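Local coordinates for protein monothiol glutaredoxin-S14, chloroplastic (Arabidopsis thaliana, PDB 3IPZ) that may donate iron-sulfur clusters as a [2Fe-2S]-bridged homodimer, may reduce glutathione mixed disulfides and may regulate CAX cation transporters, at residues E82-C87 with T96-E101; F23-G26 with M32-F35; D9-L14 with E59-G64; N37-I42 with D88-A93. All blocks are in the same frame, centred on the assembly; numbering follows the deposited sequence.

Interaction 1: residues E82-C87 with T96-E101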
loop_
_atom_site.group_PDB
_atom_site.type_symbol
_atom_site.label_atom_id
_atom_site.label_comp_id
_atom_site.label_asym_id
_atom_site.label_seq_id
_atom_site.Cartn_x
_atom_site.Cartn_y
_atom_site.Cartn_z
ATOM N N GLU A 82 5.543 -7.280 -0.574
ATOM C CA GLU A 82 5.676 -7.384 0.880
ATOM C C GLU A 82 5.127 -6.118 1.501
ATOM O O GLU A 82 5.350 -5.028 0.979
ATOM C CB GLU A 82 7.143 -7.551 1.292
ATOM C CG GLU A 82 7.804 -8.811 0.735
ATOM C CD GLU A 82 7.214 -10.094 1.312
ATOM O OE1 GLU A 82 7.468 -11.181 0.739
ATOM O OE2 GLU A 82 6.504 -10.019 2.341
ATOM N N PHE A 83 4.396 -6.259 2.604
ATOM C CA PHE A 83 3.827 -5.102 3.280
ATOM C C PHE A 83 4.965 -4.222 3.819
ATOM O O PHE A 83 5.795 -4.672 4.608
ATOM C CB PHE A 83 2.915 -5.561 4.419
ATOM C CG PHE A 83 2.419 -4.446 5.285
ATOM C CD1 PHE A 83 1.670 -3.406 4.744
ATOM C CD2 PHE A 83 2.724 -4.418 6.645
ATOM C CE1 PHE A 83 1.229 -2.336 5.551
ATOM C CE2 PHE A 83 2.291 -3.360 7.455
ATOM C CZ PHE A 83 1.540 -2.316 6.900
ATOM N N PHE A 84 5.002 -2.967 3.383
ATOM C CA PHE A 84 6.045 -2.057 3.834
ATOM C C PHE A 84 5.638 -1.308 5.097
ATOM O O PHE A 84 6.417 -1.216 6.033
ATOM C CB PHE A 84 6.398 -1.053 2.739
ATOM C CG PHE A 84 7.594 -0.222 3.064
ATOM C CD1 PHE A 84 8.878 -0.769 2.978
ATOM C CD2 PHE A 84 7.443 1.090 3.506
ATOM C CE1 PHE A 84 9.990 -0.029 3.332
ATOM C CE2 PHE A 84 8.555 1.846 3.865
ATOM C CZ PHE A 84 9.831 1.289 3.780
ATOM N N GLY A 85 4.424 -0.766 5.125
ATOM C CA GLY A 85 3.987 -0.062 6.318
ATOM C C GLY A 85 2.839 0.895 6.095
ATOM O O GLY A 85 2.387 1.077 4.957
ATOM N N GLY A 86 2.354 1.491 7.186
ATOM C CA GLY A 86 1.269 2.449 7.084
ATOM C C GLY A 86 1.855 3.835 6.875
ATOM O O GLY A 86 3.015 3.970 6.486
ATOM N N CYS A 87 1.067 4.868 7.159
ATOM C CA CYS A 87 1.523 6.242 6.985
ATOM C C CYS A 87 2.822 6.618 7.720
ATOM O O CYS A 87 3.800 7.020 7.076
ATOM C CB CYS A 87 0.414 7.221 7.392
ATOM S SG CYS A 87 0.717 8.925 6.813
ATOM N N THR A 96 14.215 9.168 5.741
ATOM C CA THR A 96 15.405 8.369 5.936
ATOM C C THR A 96 16.114 7.909 4.663
ATOM O O THR A 96 17.335 7.711 4.662
ATOM C CB THR A 96 15.010 7.164 6.793
ATOM O OG1 THR A 96 15.551 7.324 8.107
ATOM C CG2 THR A 96 15.445 5.874 6.172
ATOM N N GLY A 97 15.356 7.734 3.584
ATOM C CA GLY A 97 15.939 7.267 2.339
ATOM C C GLY A 97 15.715 5.771 2.159
ATOM O O GLY A 97 15.961 5.220 1.076
ATOM N N GLU A 98 15.250 5.112 3.224
ATOM C CA GLU A 98 14.963 3.670 3.208
ATOM C C GLU A 98 13.819 3.322 2.228
ATOM O O GLU A 98 13.802 2.255 1.617
ATOM C CB GLU A 98 14.597 3.206 4.617
ATOM C CG GLU A 98 14.254 1.724 4.740
ATOM C CD GLU A 98 13.771 1.348 6.141
ATOM O OE1 GLU A 98 14.424 1.764 7.125
ATOM O OE2 GLU A 98 12.751 0.633 6.261
ATOM N N LEU A 99 12.865 4.234 2.092
ATOM C CA LEU A 99 11.745 4.040 1.184
ATOM C C LEU A 99 12.297 3.905 -0.243
ATOM O O LEU A 99 11.938 2.992 -0.978
ATOM C CB LEU A 99 10.808 5.253 1.254
ATOM C CG LEU A 99 9.323 5.063 0.921
ATOM C CD1 LEU A 99 8.799 6.364 0.384
ATOM C CD2 LEU A 99 9.106 3.961 -0.087
ATOM N N GLN A 100 13.177 4.825 -0.623
ATOM C CA GLN A 100 13.773 4.809 -1.953
ATOM C C GLN A 100 14.585 3.543 -2.186
ATOM O O GLN A 100 14.491 2.917 -3.247
ATOM C CB GLN A 100 14.641 6.049 -2.157
ATOM C CG GLN A 100 13.854 7.348 -2.075
ATOM C CD GLN A 100 13.664 7.880 -0.649
ATOM O OE1 GLN A 100 13.490 7.122 0.313
ATOM N NE2 GLN A 100 13.675 9.201 -0.520
ATOM N N GLU A 101 15.375 3.156 -1.191
ATOM C CA GLU A 101 16.164 1.944 -1.318
ATOM C C GLU A 101 15.260 0.768 -1.647
ATOM O O GLU A 101 15.549 -0.010 -2.567
ATOM C CB GLU A 101 16.907 1.651 -0.022
ATOM C CG GLU A 101 18.213 2.407 0.142
ATOM C CD GLU A 101 18.880 2.093 1.464
ATOM O OE1 GLU A 101 18.997 0.893 1.797
ATOM O OE2 GLU A 101 19.284 3.046 2.167
#
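Where the outer strand 82-85 of the glutaredoxin sheet faces the start of the C-terminal helix, Phe84 reaches across to Glu98 and Leu99. The phenyl group does all the touching on the strand side. Its CG stands anti to the backbone N (chi1 -172°), which carries the ring out from the strand toward the first turn of helix 98-108. There the leading atom, Phe84 CZ, lies 3.9 Å from Glu98 OE2 and 4.2 Å from Leu99 CA. The extended Glu98 side chain slants past the ring, its carboxylate plane turned 78° from that of the phenyl, so the two flat groups do not stack; Glu98 itself is exposed. Leu99 supplies the buried part: its CG is 4.4 Å from Phe84 CE2, and its side chain continues inward against Ile79, Ile42 and Phe94. Phe84 also rests on Ala93, so that the end of helix 87-96 shares the same apolar patch.

Phe84 and Gly85 both lie opposite Leu77 in a classic beta bulge on strand 82-85. Gly85 has an extended backbone with positive phi, a conformation that suits glycine, and its N sits over one face of the Phe83 ring, which meets Tyr78. On the helical side, Gly97 takes a positive phi of 99°, ending helix 87-96 and serving as the N-cap of the next helix, where Glu101 N bonds to Gly97 O at 3.1 Å. Beyond the bulge, the chain runs on to Cys87, which by similarity belongs to the glutathione site.

Interaction 2: residues F23-G26 with M32-F35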
loop_
_atom_site.group_PDB
_atom_site.type_symbol
_atom_site.label_atom_id
_atom_site.label_comp_id
_atom_site.label_asym_id
_atom_site.label_seq_id
_atom_site.Cartn_x
_atom_site.Cartn_y
_atom_site.Cartn_z
ATOM N N PHE A 23 -2.854 0.770 -0.871
ATOM C CA PHE A 23 -4.255 0.625 -0.497
ATOM C C PHE A 23 -4.586 1.905 0.256
ATOM O O PHE A 23 -4.022 2.171 1.299
ATOM C CB PHE A 23 -4.449 -0.619 0.364
ATOM C CG PHE A 23 -4.222 -1.892 -0.393
ATOM C CD1 PHE A 23 -3.035 -2.609 -0.244
ATOM C CD2 PHE A 23 -5.176 -2.345 -1.303
ATOM C CE1 PHE A 23 -2.795 -3.758 -0.991
ATOM C CE2 PHE A 23 -4.952 -3.499 -2.061
ATOM C CZ PHE A 23 -3.757 -4.208 -1.906
ATOM N N MET A 24 -5.497 2.700 -0.297
ATOM C CA MET A 24 -5.842 3.988 0.289
ATOM C C MET A 24 -7.328 4.284 0.410
ATOM O O MET A 24 -8.186 3.496 0.003
ATOM C CB MET A 24 -5.215 5.097 -0.556
ATOM C CG MET A 24 -5.751 5.126 -1.975
ATOM S SD MET A 24 -4.929 6.311 -3.079
ATOM C CE MET A 24 -5.376 7.876 -2.274
ATOM N N LYS A 25 -7.616 5.443 0.993
ATOM C CA LYS A 25 -8.980 5.916 1.143
ATOM C C LYS A 25 -9.126 6.901 -0.005
ATOM O O LYS A 25 -8.554 7.998 0.017
ATOM C CB LYS A 25 -9.157 6.606 2.496
ATOM C CG LYS A 25 -9.057 5.628 3.655
ATOM C CD LYS A 25 -9.357 6.275 4.978
ATOM C CE LYS A 25 -9.363 5.234 6.078
ATOM N NZ LYS A 25 -9.581 5.856 7.421
ATOM N N GLY A 26 -9.856 6.485 -1.034
ATOM C CA GLY A 26 -10.027 7.344 -2.182
ATOM C C GLY A 26 -9.171 6.887 -3.342
ATOM O O GLY A 26 -8.804 5.714 -3.438
ATOM N N MET A 32 -9.330 10.805 -0.118
ATOM C CA MET A 32 -10.393 11.092 0.838
ATOM C C MET A 32 -9.861 11.386 2.230
ATOM O O MET A 32 -10.604 11.805 3.122
ATOM C CB MET A 32 -11.336 9.889 0.924
ATOM C CG MET A 32 -11.951 9.499 -0.402
ATOM S SD MET A 32 -13.183 10.688 -0.927
ATOM C CE MET A 32 -14.545 10.118 0.057
ATOM N N CYS A 33 -8.568 11.167 2.414
ATOM C CA CYS A 33 -7.962 11.360 3.717
ATOM C C CYS A 33 -6.549 11.937 3.636
ATOM O O CYS A 33 -5.790 11.632 2.711
ATOM C CB CYS A 33 -7.963 10.012 4.434
ATOM S SG CYS A 33 -6.939 9.892 5.864
ATOM N N GLY A 34 -6.212 12.780 4.608
ATOM C CA GLY A 34 -4.896 13.391 4.642
ATOM C C GLY A 34 -3.771 12.371 4.679
ATOM O O GLY A 34 -2.759 12.543 4.003
ATOM N N PHE A 35 -3.949 11.307 5.459
ATOM C CA PHE A 35 -2.937 10.262 5.573
ATOM C C PHE A 35 -2.717 9.576 4.225
ATOM O O PHE A 35 -1.575 9.304 3.830
ATOM C CB PHE A 35 -3.368 9.257 6.648
ATOM C CG PHE A 35 -3.687 9.906 7.977
ATOM C CD1 PHE A 35 -4.716 9.419 8.780
ATOM C CD2 PHE A 35 -2.969 11.022 8.412
ATOM C CE1 PHE A 35 -5.032 10.038 10.005
ATOM C CE2 PHE A 35 -3.273 11.646 9.629
ATOM C CZ PHE A 35 -4.308 11.153 10.426
#
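Lys25 O accepts a hydrogen bond from Met32 N, 2.9 Å long and fairly straight at 161°, which closes the loop between strand 20-24 and helix 34-45. The donor stands above the carbonyl plane, 36° out of it. Packing is tight around this bond. Met32 CG comes within 3.4 Å of Gly26 CA, and Met32 CB lies 3.5 Å from Lys25 O, so the base of the methionine is pressed against the backbone of Lys25 and Gly26. Gly26 has a positive phi and no side chain to obstruct the close approach of Met32; its N is bonded to Asn54 OD1, while Lys25 N is bonded to Ser36 OG, so side chains of strand 51-54 and the following helix also hold this backbone.

The outer side is looser. Beyond CG the Met32 chain bends twice and its thioether end leads away into an exposed position. Lys25, with CG anti to its carbonyl carbon (chi1 -68°), stretches out fully and runs alongside Cys33: Lys25 CD is 4.0 Å from Cys33 CB and 4.4 Å from Cys33 SG. The closest approach there is between methylenes, and the amine continues past the cysteine, 5.1 Å from Lys25 NZ to Cys33 SG. Lys25 is assigned to glutathione binding by similarity, as are Phe74 and Arg62.

Cys33 occupies the N-cap position of helix 34-45 and is inferred to be a ligand of the dimer-bridging [2Fe-2S] cluster; a cysteine heading the helix after the first sheet strand is typical of redox-active members of the thioredoxin superfamily, here in its monothiol CGFS form.

Interaction 3: residues D9-L14 with E59-G64; sequences DTLEKL and EMLRQG
Leu11 and Leu14 of helix 5-15 meet Leu61 and Gly64 of helix 59-69, two helices that cross almost at right angles (82°) with their axes 11.6 Å apart. Residues 59-64 begin with Glu59, whose carboxylate faces away from the other helix and serves its own. Arg62 NE forms a salt bridge with Glu59 OE2 at 2.6 Å, on the syn side of that oxygen, while Glu59 OE1 is met on its anti side by Gln63 NE2 at 2.9 Å. Gripped by both neighbours, the acid should help to hold Arg62, a glutathione-binding residue by similarity, in position.

Next comes Leu61, which carries the apolar contact. With CG anti to the backbone N (chi1 172°), it swings CD1 to within 3.4 Å of Leu11 CD2, a tight methyl-to-methyl approach. The same Leu61 CD1 lies 4.4 Å from Leu14 CD1, one turn further along helix 5-15. In the thioredoxin fold of glutaredoxins these two helices lie together on one side of the central sheet, and Leu11 also packs on Tyr68 further down helix 59-69.

Gly64 ends the segment. Gly64 CA and Leu11 CA are the nearest CA pair between the segments, 8.3 Å apart. Over this bare surface the second branch of Leu11 settles, CD1 lying 4.0 Å from Gly64 O.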
loop_
_atom_site.group_PDB
_atom_site.type_symbol
_atom_site.label_atom_id
_atom_site.label_comp_id
_atom_site.label_asym_id
_atom_site.label_seq_id
_atom_site.Cartn_x
_atom_site.Cartn_y
_atom_site.Cartn_z
ATOM N N ASP A 9 -5.281 -15.957 -1.045
ATOM C CA ASP A 9 -4.662 -16.194 -2.340
ATOM C C ASP A 9 -4.808 -14.982 -3.241
ATOM O O ASP A 9 -3.871 -14.594 -3.937
ATOM C CB ASP A 9 -5.291 -17.409 -3.017
ATOM C CG ASP A 9 -4.506 -18.681 -2.770
ATOM O OD1 ASP A 9 -4.115 -18.923 -1.610
ATOM O OD2 ASP A 9 -4.283 -19.441 -3.736
ATOM N N THR A 10 -5.993 -14.382 -3.225
ATOM C CA THR A 10 -6.238 -13.217 -4.053
ATOM C C THR A 10 -5.441 -12.016 -3.574
ATOM O O THR A 10 -4.912 -11.265 -4.388
ATOM C CB THR A 10 -7.746 -12.883 -4.109
ATOM O OG1 THR A 10 -8.407 -13.881 -4.890
ATOM C CG2 THR A 10 -7.986 -11.523 -4.755
ATOM N N LEU A 11 -5.345 -11.840 -2.260
ATOM C CA LEU A 11 -4.592 -10.720 -1.722
ATOM C C LEU A 11 -3.127 -10.875 -2.107
ATOM O O LEU A 11 -2.477 -9.917 -2.534
ATOM C CB LEU A 11 -4.739 -10.642 -0.198
ATOM C CG LEU A 11 -6.162 -10.371 0.297
ATOM C CD1 LEU A 11 -6.172 -10.150 1.818
ATOM C CD2 LEU A 11 -6.718 -9.151 -0.425
ATOM N N GLU A 12 -2.612 -12.090 -1.973
ATOM C CA GLU A 12 -1.228 -12.356 -2.318
ATOM C C GLU A 12 -1.004 -12.022 -3.786
ATOM O O GLU A 12 0.034 -11.465 -4.163
ATOM C CB GLU A 12 -0.897 -13.816 -2.048
ATOM C CG GLU A 12 0.500 -14.220 -2.454
ATOM C CD GLU A 12 0.776 -15.685 -2.177
ATOM O OE1 GLU A 12 -0.059 -16.530 -2.563
ATOM O OE2 GLU A 12 1.828 -15.992 -1.579
ATOM N N LYS A 13 -1.995 -12.343 -4.613
ATOM C CA LYS A 13 -1.911 -12.072 -6.042
ATOM C C LYS A 13 -1.992 -10.569 -6.280
ATOM O O LYS A 13 -1.233 -10.001 -7.071
ATOM C CB LYS A 13 -3.048 -12.785 -6.784
ATOM C CG LYS A 13 -3.056 -12.524 -8.290
ATOM C CD LYS A 13 -4.175 -13.263 -9.018
ATOM C CE LYS A 13 -4.206 -12.874 -10.498
ATOM N NZ LYS A 13 -5.193 -13.649 -11.300
ATOM N N LEU A 14 -2.916 -9.928 -5.578
ATOM C CA LEU A 14 -3.113 -8.492 -5.696
ATOM C C LEU A 14 -1.853 -7.687 -5.330
ATOM O O LEU A 14 -1.445 -6.793 -6.082
ATOM C CB LEU A 14 -4.261 -8.044 -4.788
ATOM C CG LEU A 14 -5.178 -6.943 -5.307
ATOM C CD1 LEU A 14 -5.861 -6.311 -4.125
ATOM C CD2 LEU A 14 -4.410 -5.896 -6.078
ATOM N N GLU A 59 -15.822 -3.555 1.582
ATOM C CA GLU A 59 -15.520 -3.908 2.960
ATOM C C GLU A 59 -14.774 -5.207 3.183
ATOM O O GLU A 59 -13.905 -5.277 4.049
ATOM C CB GLU A 59 -16.798 -3.904 3.807
ATOM C CG GLU A 59 -17.113 -2.539 4.403
ATOM C CD GLU A 59 -15.991 -2.021 5.296
ATOM O OE1 GLU A 59 -15.795 -2.585 6.398
ATOM O OE2 GLU A 59 -15.299 -1.057 4.888
ATOM N N MET A 60 -15.107 -6.242 2.423
ATOM C CA MET A 60 -14.432 -7.521 2.602
ATOM C C MET A 60 -12.930 -7.353 2.369
ATOM O O MET A 60 -12.109 -7.865 3.138
ATOM C CB MET A 60 -14.997 -8.568 1.638
ATOM C CG MET A 60 -14.517 -9.985 1.930
ATOM S SD MET A 60 -15.233 -11.235 0.838
ATOM C CE MET A 60 -16.926 -11.296 1.477
ATOM N N LEU A 61 -12.573 -6.623 1.315
ATOM C CA LEU A 61 -11.168 -6.410 1.000
ATOM C C LEU A 61 -10.486 -5.622 2.118
ATOM O O LEU A 61 -9.394 -5.986 2.566
ATOM C CB LEU A 61 -11.030 -5.677 -0.336
ATOM C CG LEU A 61 -9.614 -5.215 -0.685
ATOM C CD1 LEU A 61 -8.700 -6.416 -0.820
ATOM C CD2 LEU A 61 -9.640 -4.422 -1.970
ATOM N N ARG A 62 -11.153 -4.564 2.573
ATOM C CA ARG A 62 -10.652 -3.702 3.642
ATOM C C ARG A 62 -10.365 -4.503 4.897
ATOM O O ARG A 62 -9.249 -4.472 5.426
ATOM C CB ARG A 62 -11.680 -2.619 3.971
ATOM C CG ARG A 62 -11.139 -1.449 4.786
ATOM C CD ARG A 62 -12.244 -0.454 5.118
ATOM N NE ARG A 62 -13.060 -0.886 6.252
ATOM C CZ ARG A 62 -12.724 -0.728 7.535
ATOM N NH1 ARG A 62 -11.580 -0.137 7.871
ATOM N NH2 ARG A 62 -13.531 -1.173 8.490
ATOM N N GLN A 63 -11.380 -5.217 5.373
ATOM C CA GLN A 63 -11.233 -6.023 6.574
ATOM C C GLN A 63 -10.219 -7.154 6.398
ATOM O O GLN A 63 -9.531 -7.529 7.349
ATOM C CB GLN A 63 -12.603 -6.554 7.018
ATOM C CG GLN A 63 -13.487 -5.455 7.651
ATOM C CD GLN A 63 -14.890 -5.936 8.009
ATOM O OE1 GLN A 63 -15.055 -6.913 8.742
ATOM N NE2 GLN A 63 -15.908 -5.243 7.496
ATOM N N GLY A 64 -10.110 -7.683 5.183
ATOM C CA GLY A 64 -9.145 -8.740 4.929
ATOM C C GLY A 64 -7.713 -8.209 4.970
ATOM O O GLY A 64 -6.809 -8.853 5.509
#

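Interaction 4: residues N37-I42 with D88-A93; sequences NTVVQI and DITLEA
Thr38 O receives the backbone N of Ile42 at 2.9 Å, a regular helical bond that joins two of the residues helix 34-45 turns toward helix 87-96. The hydroxyl of Thr38 also stays at home, bonded to Gly34 O one turn back. With OG1 folded that way (chi1 -58°), the methyl is the branch presented to the other helix, and Thr38 CG2 lies 4.4 Å from Leu91 CG.

Thr90 does the same from helix 87-96. Its OG1 bonds to Gly86 O, at the N-cap position of its own helix, while Thr90 CG2 meets Val39 CG1 at 4.2 Å; here the backbones are closest, 7.1 Å from Val39 CA to Thr90 CA. One turn beyond Thr38, Ile42 CD1 reaches Leu91 CD2 at 4.4 Å, so Leu91 is touched by both Thr38 and Ile42. The helices run in roughly the same direction, inclined by 30° with axes 10.1 Å apart. They pack on the same side of the sheet, where Val39 rests on Leu22 of strand 20-24 and Ile42 on Leu99.

Away from the interface, Gln41 NE2 bonds to Asn37 OD1 at 3.2 Å. No hydrogen bond joins the two segments: the threonine hydroxyls are satisfied by carbonyls near their own helix starts, so methyl and branched aliphatic groups alone make the join, and it is held by apolar packing.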
loop_
_atom_site.group_PDB
_atom_site.type_symbol
_atom_site.label_atom_id
_atom_site.label_comp_id
_atom_site.label_asym_id
_atom_site.label_seq_id
_atom_site.Cartn_x
_atom_site.Cartn_y
_atom_site.Cartn_z
ATOM N N ASN A 37 -3.340 10.946 1.370
ATOM C CA ASN A 37 -2.754 11.954 0.498
ATOM C C ASN A 37 -1.233 12.072 0.657
ATOM O O ASN A 37 -0.503 12.200 -0.328
ATOM C CB ASN A 37 -3.392 13.317 0.755
ATOM C CG ASN A 37 -2.782 14.406 -0.114
ATOM O OD1 ASN A 37 -2.867 14.357 -1.346
ATOM N ND2 ASN A 37 -2.146 15.385 0.524
ATOM N N THR A 38 -0.762 12.032 1.899
ATOM C CA THR A 38 0.667 12.134 2.165
ATOM C C THR A 38 1.451 11.046 1.429
ATOM O O THR A 38 2.463 11.329 0.791
ATOM C CB THR A 38 0.971 12.012 3.675
ATOM O OG1 THR A 38 0.259 13.026 4.394
ATOM C CG2 THR A 38 2.469 12.175 3.926
ATOM N N VAL A 39 0.989 9.801 1.513
ATOM C CA VAL A 39 1.695 8.715 0.844
ATOM C C VAL A 39 1.689 8.908 -0.678
ATOM O O VAL A 39 2.723 8.731 -1.329
ATOM C CB VAL A 39 1.103 7.330 1.234
ATOM C CG1 VAL A 39 1.833 6.218 0.509
ATOM C CG2 VAL A 39 1.246 7.112 2.737
ATOM N N VAL A 40 0.546 9.285 -1.247
ATOM C CA VAL A 40 0.478 9.513 -2.684
ATOM C C VAL A 40 1.506 10.579 -3.074
ATOM O O VAL A 40 2.290 10.392 -4.021
ATOM C CB VAL A 40 -0.935 9.991 -3.137
ATOM C CG1 VAL A 40 -0.864 10.565 -4.550
ATOM C CG2 VAL A 40 -1.929 8.825 -3.109
ATOM N N GLN A 41 1.511 11.695 -2.349
ATOM C CA GLN A 41 2.465 12.761 -2.654
ATOM C C GLN A 41 3.905 12.262 -2.529
ATOM O O GLN A 41 4.766 12.629 -3.331
ATOM C CB GLN A 41 2.238 13.977 -1.749
ATOM C CG GLN A 41 0.872 14.651 -1.927
ATOM C CD GLN A 41 0.452 14.780 -3.395
ATOM O OE1 GLN A 41 1.175 15.346 -4.219
ATOM N NE2 GLN A 41 -0.730 14.254 -3.721
ATOM N N ILE A 42 4.167 11.424 -1.528
ATOM C CA ILE A 42 5.505 10.867 -1.354
ATOM C C ILE A 42 5.838 10.114 -2.643
ATOM O O ILE A 42 6.880 10.341 -3.258
ATOM C CB ILE A 42 5.584 9.826 -0.190
ATOM C CG1 ILE A 42 5.263 10.467 1.151
ATOM C CG2 ILE A 42 6.962 9.220 -0.128
ATOM C CD1 ILE A 42 6.135 11.673 1.602
ATOM N N ASP A 88 2.834 6.485 9.051
ATOM C CA ASP A 88 4.000 6.855 9.859
ATOM C C ASP A 88 5.298 6.199 9.413
ATOM O O ASP A 88 6.329 6.855 9.304
ATOM C CB ASP A 88 3.770 6.542 11.340
ATOM C CG ASP A 88 2.679 7.388 11.955
ATOM O OD1 ASP A 88 2.697 8.620 11.748
ATOM O OD2 ASP A 88 1.810 6.826 12.653
ATOM N N ILE A 89 5.247 4.904 9.158
ATOM C CA ILE A 89 6.429 4.191 8.726
ATOM C C ILE A 89 6.884 4.586 7.312
ATOM O O ILE A 89 8.085 4.642 7.037
ATOM C CB ILE A 89 6.192 2.672 8.845
ATOM C CG1 ILE A 89 6.307 2.288 10.322
ATOM C CG2 ILE A 89 7.185 1.888 7.992
ATOM C CD1 ILE A 89 5.766 0.903 10.671
ATOM N N THR A 90 5.930 4.887 6.430
ATOM C CA THR A 90 6.257 5.287 5.062
ATOM C C THR A 90 6.870 6.685 5.038
ATOM O O THR A 90 7.792 6.959 4.267
ATOM C CB THR A 90 5.006 5.295 4.144
ATOM O OG1 THR A 90 4.417 3.991 4.117
ATOM C CG2 THR A 90 5.398 5.698 2.721
ATOM N N LEU A 91 6.356 7.565 5.891
ATOM C CA LEU A 91 6.853 8.931 5.966
ATOM C C LEU A 91 8.289 8.918 6.478
ATOM O O LEU A 91 9.162 9.600 5.941
ATOM C CB LEU A 91 5.983 9.755 6.915
ATOM C CG LEU A 91 5.802 11.251 6.632
ATOM C CD1 LEU A 91 5.643 11.962 7.965
ATOM C CD2 LEU A 91 6.991 11.837 5.884
ATOM N N GLU A 92 8.527 8.130 7.522
ATOM C CA GLU A 92 9.854 8.034 8.111
ATOM C C GLU A 92 10.871 7.435 7.140
ATOM O O GLU A 92 11.977 7.948 7.000
ATOM C CB GLU A 92 9.787 7.191 9.389
ATOM C CG GLU A 92 11.123 6.952 10.079
ATOM C CD GLU A 92 11.736 8.212 10.669
ATOM O OE1 GLU A 92 11.021 9.229 10.809
ATOM O OE2 GLU A 92 12.937 8.169 11.010
ATOM N N ALA A 93 10.497 6.349 6.474
ATOM C CA ALA A 93 11.391 5.702 5.530
ATOM C C ALA A 93 11.665 6.649 4.372
ATOM O O ALA A 93 12.654 6.505 3.654
ATOM C CB ALA A 93 10.778 4.418 5.023
#

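Overall arrangement
All four contacts belong to one glutaredoxin domain of the thioredoxin fold. Interactions 1 and 4 pack against each other, their centres 8 Å apart: Leu99 packs on Ile42, and helix 87-96 lies between strand 82-85 and helix 98-108 in the chain. Interaction 2 shares helix 34-45 with interaction 4 (centres 11 Å apart), and its strand 20-24 lies in the same sheet as strand 82-85. Interaction 3 lies across the chain's centre from interaction 4 (centres about 22 Å apart); it touches interaction 2, where Leu14 packs on Phe23, and its segments bracket interaction 2 along the chain. Probable glutathione-binding residues therefore come from both faces of the sheet, while the inferred cluster ligand Cys33 heads helix 34-45.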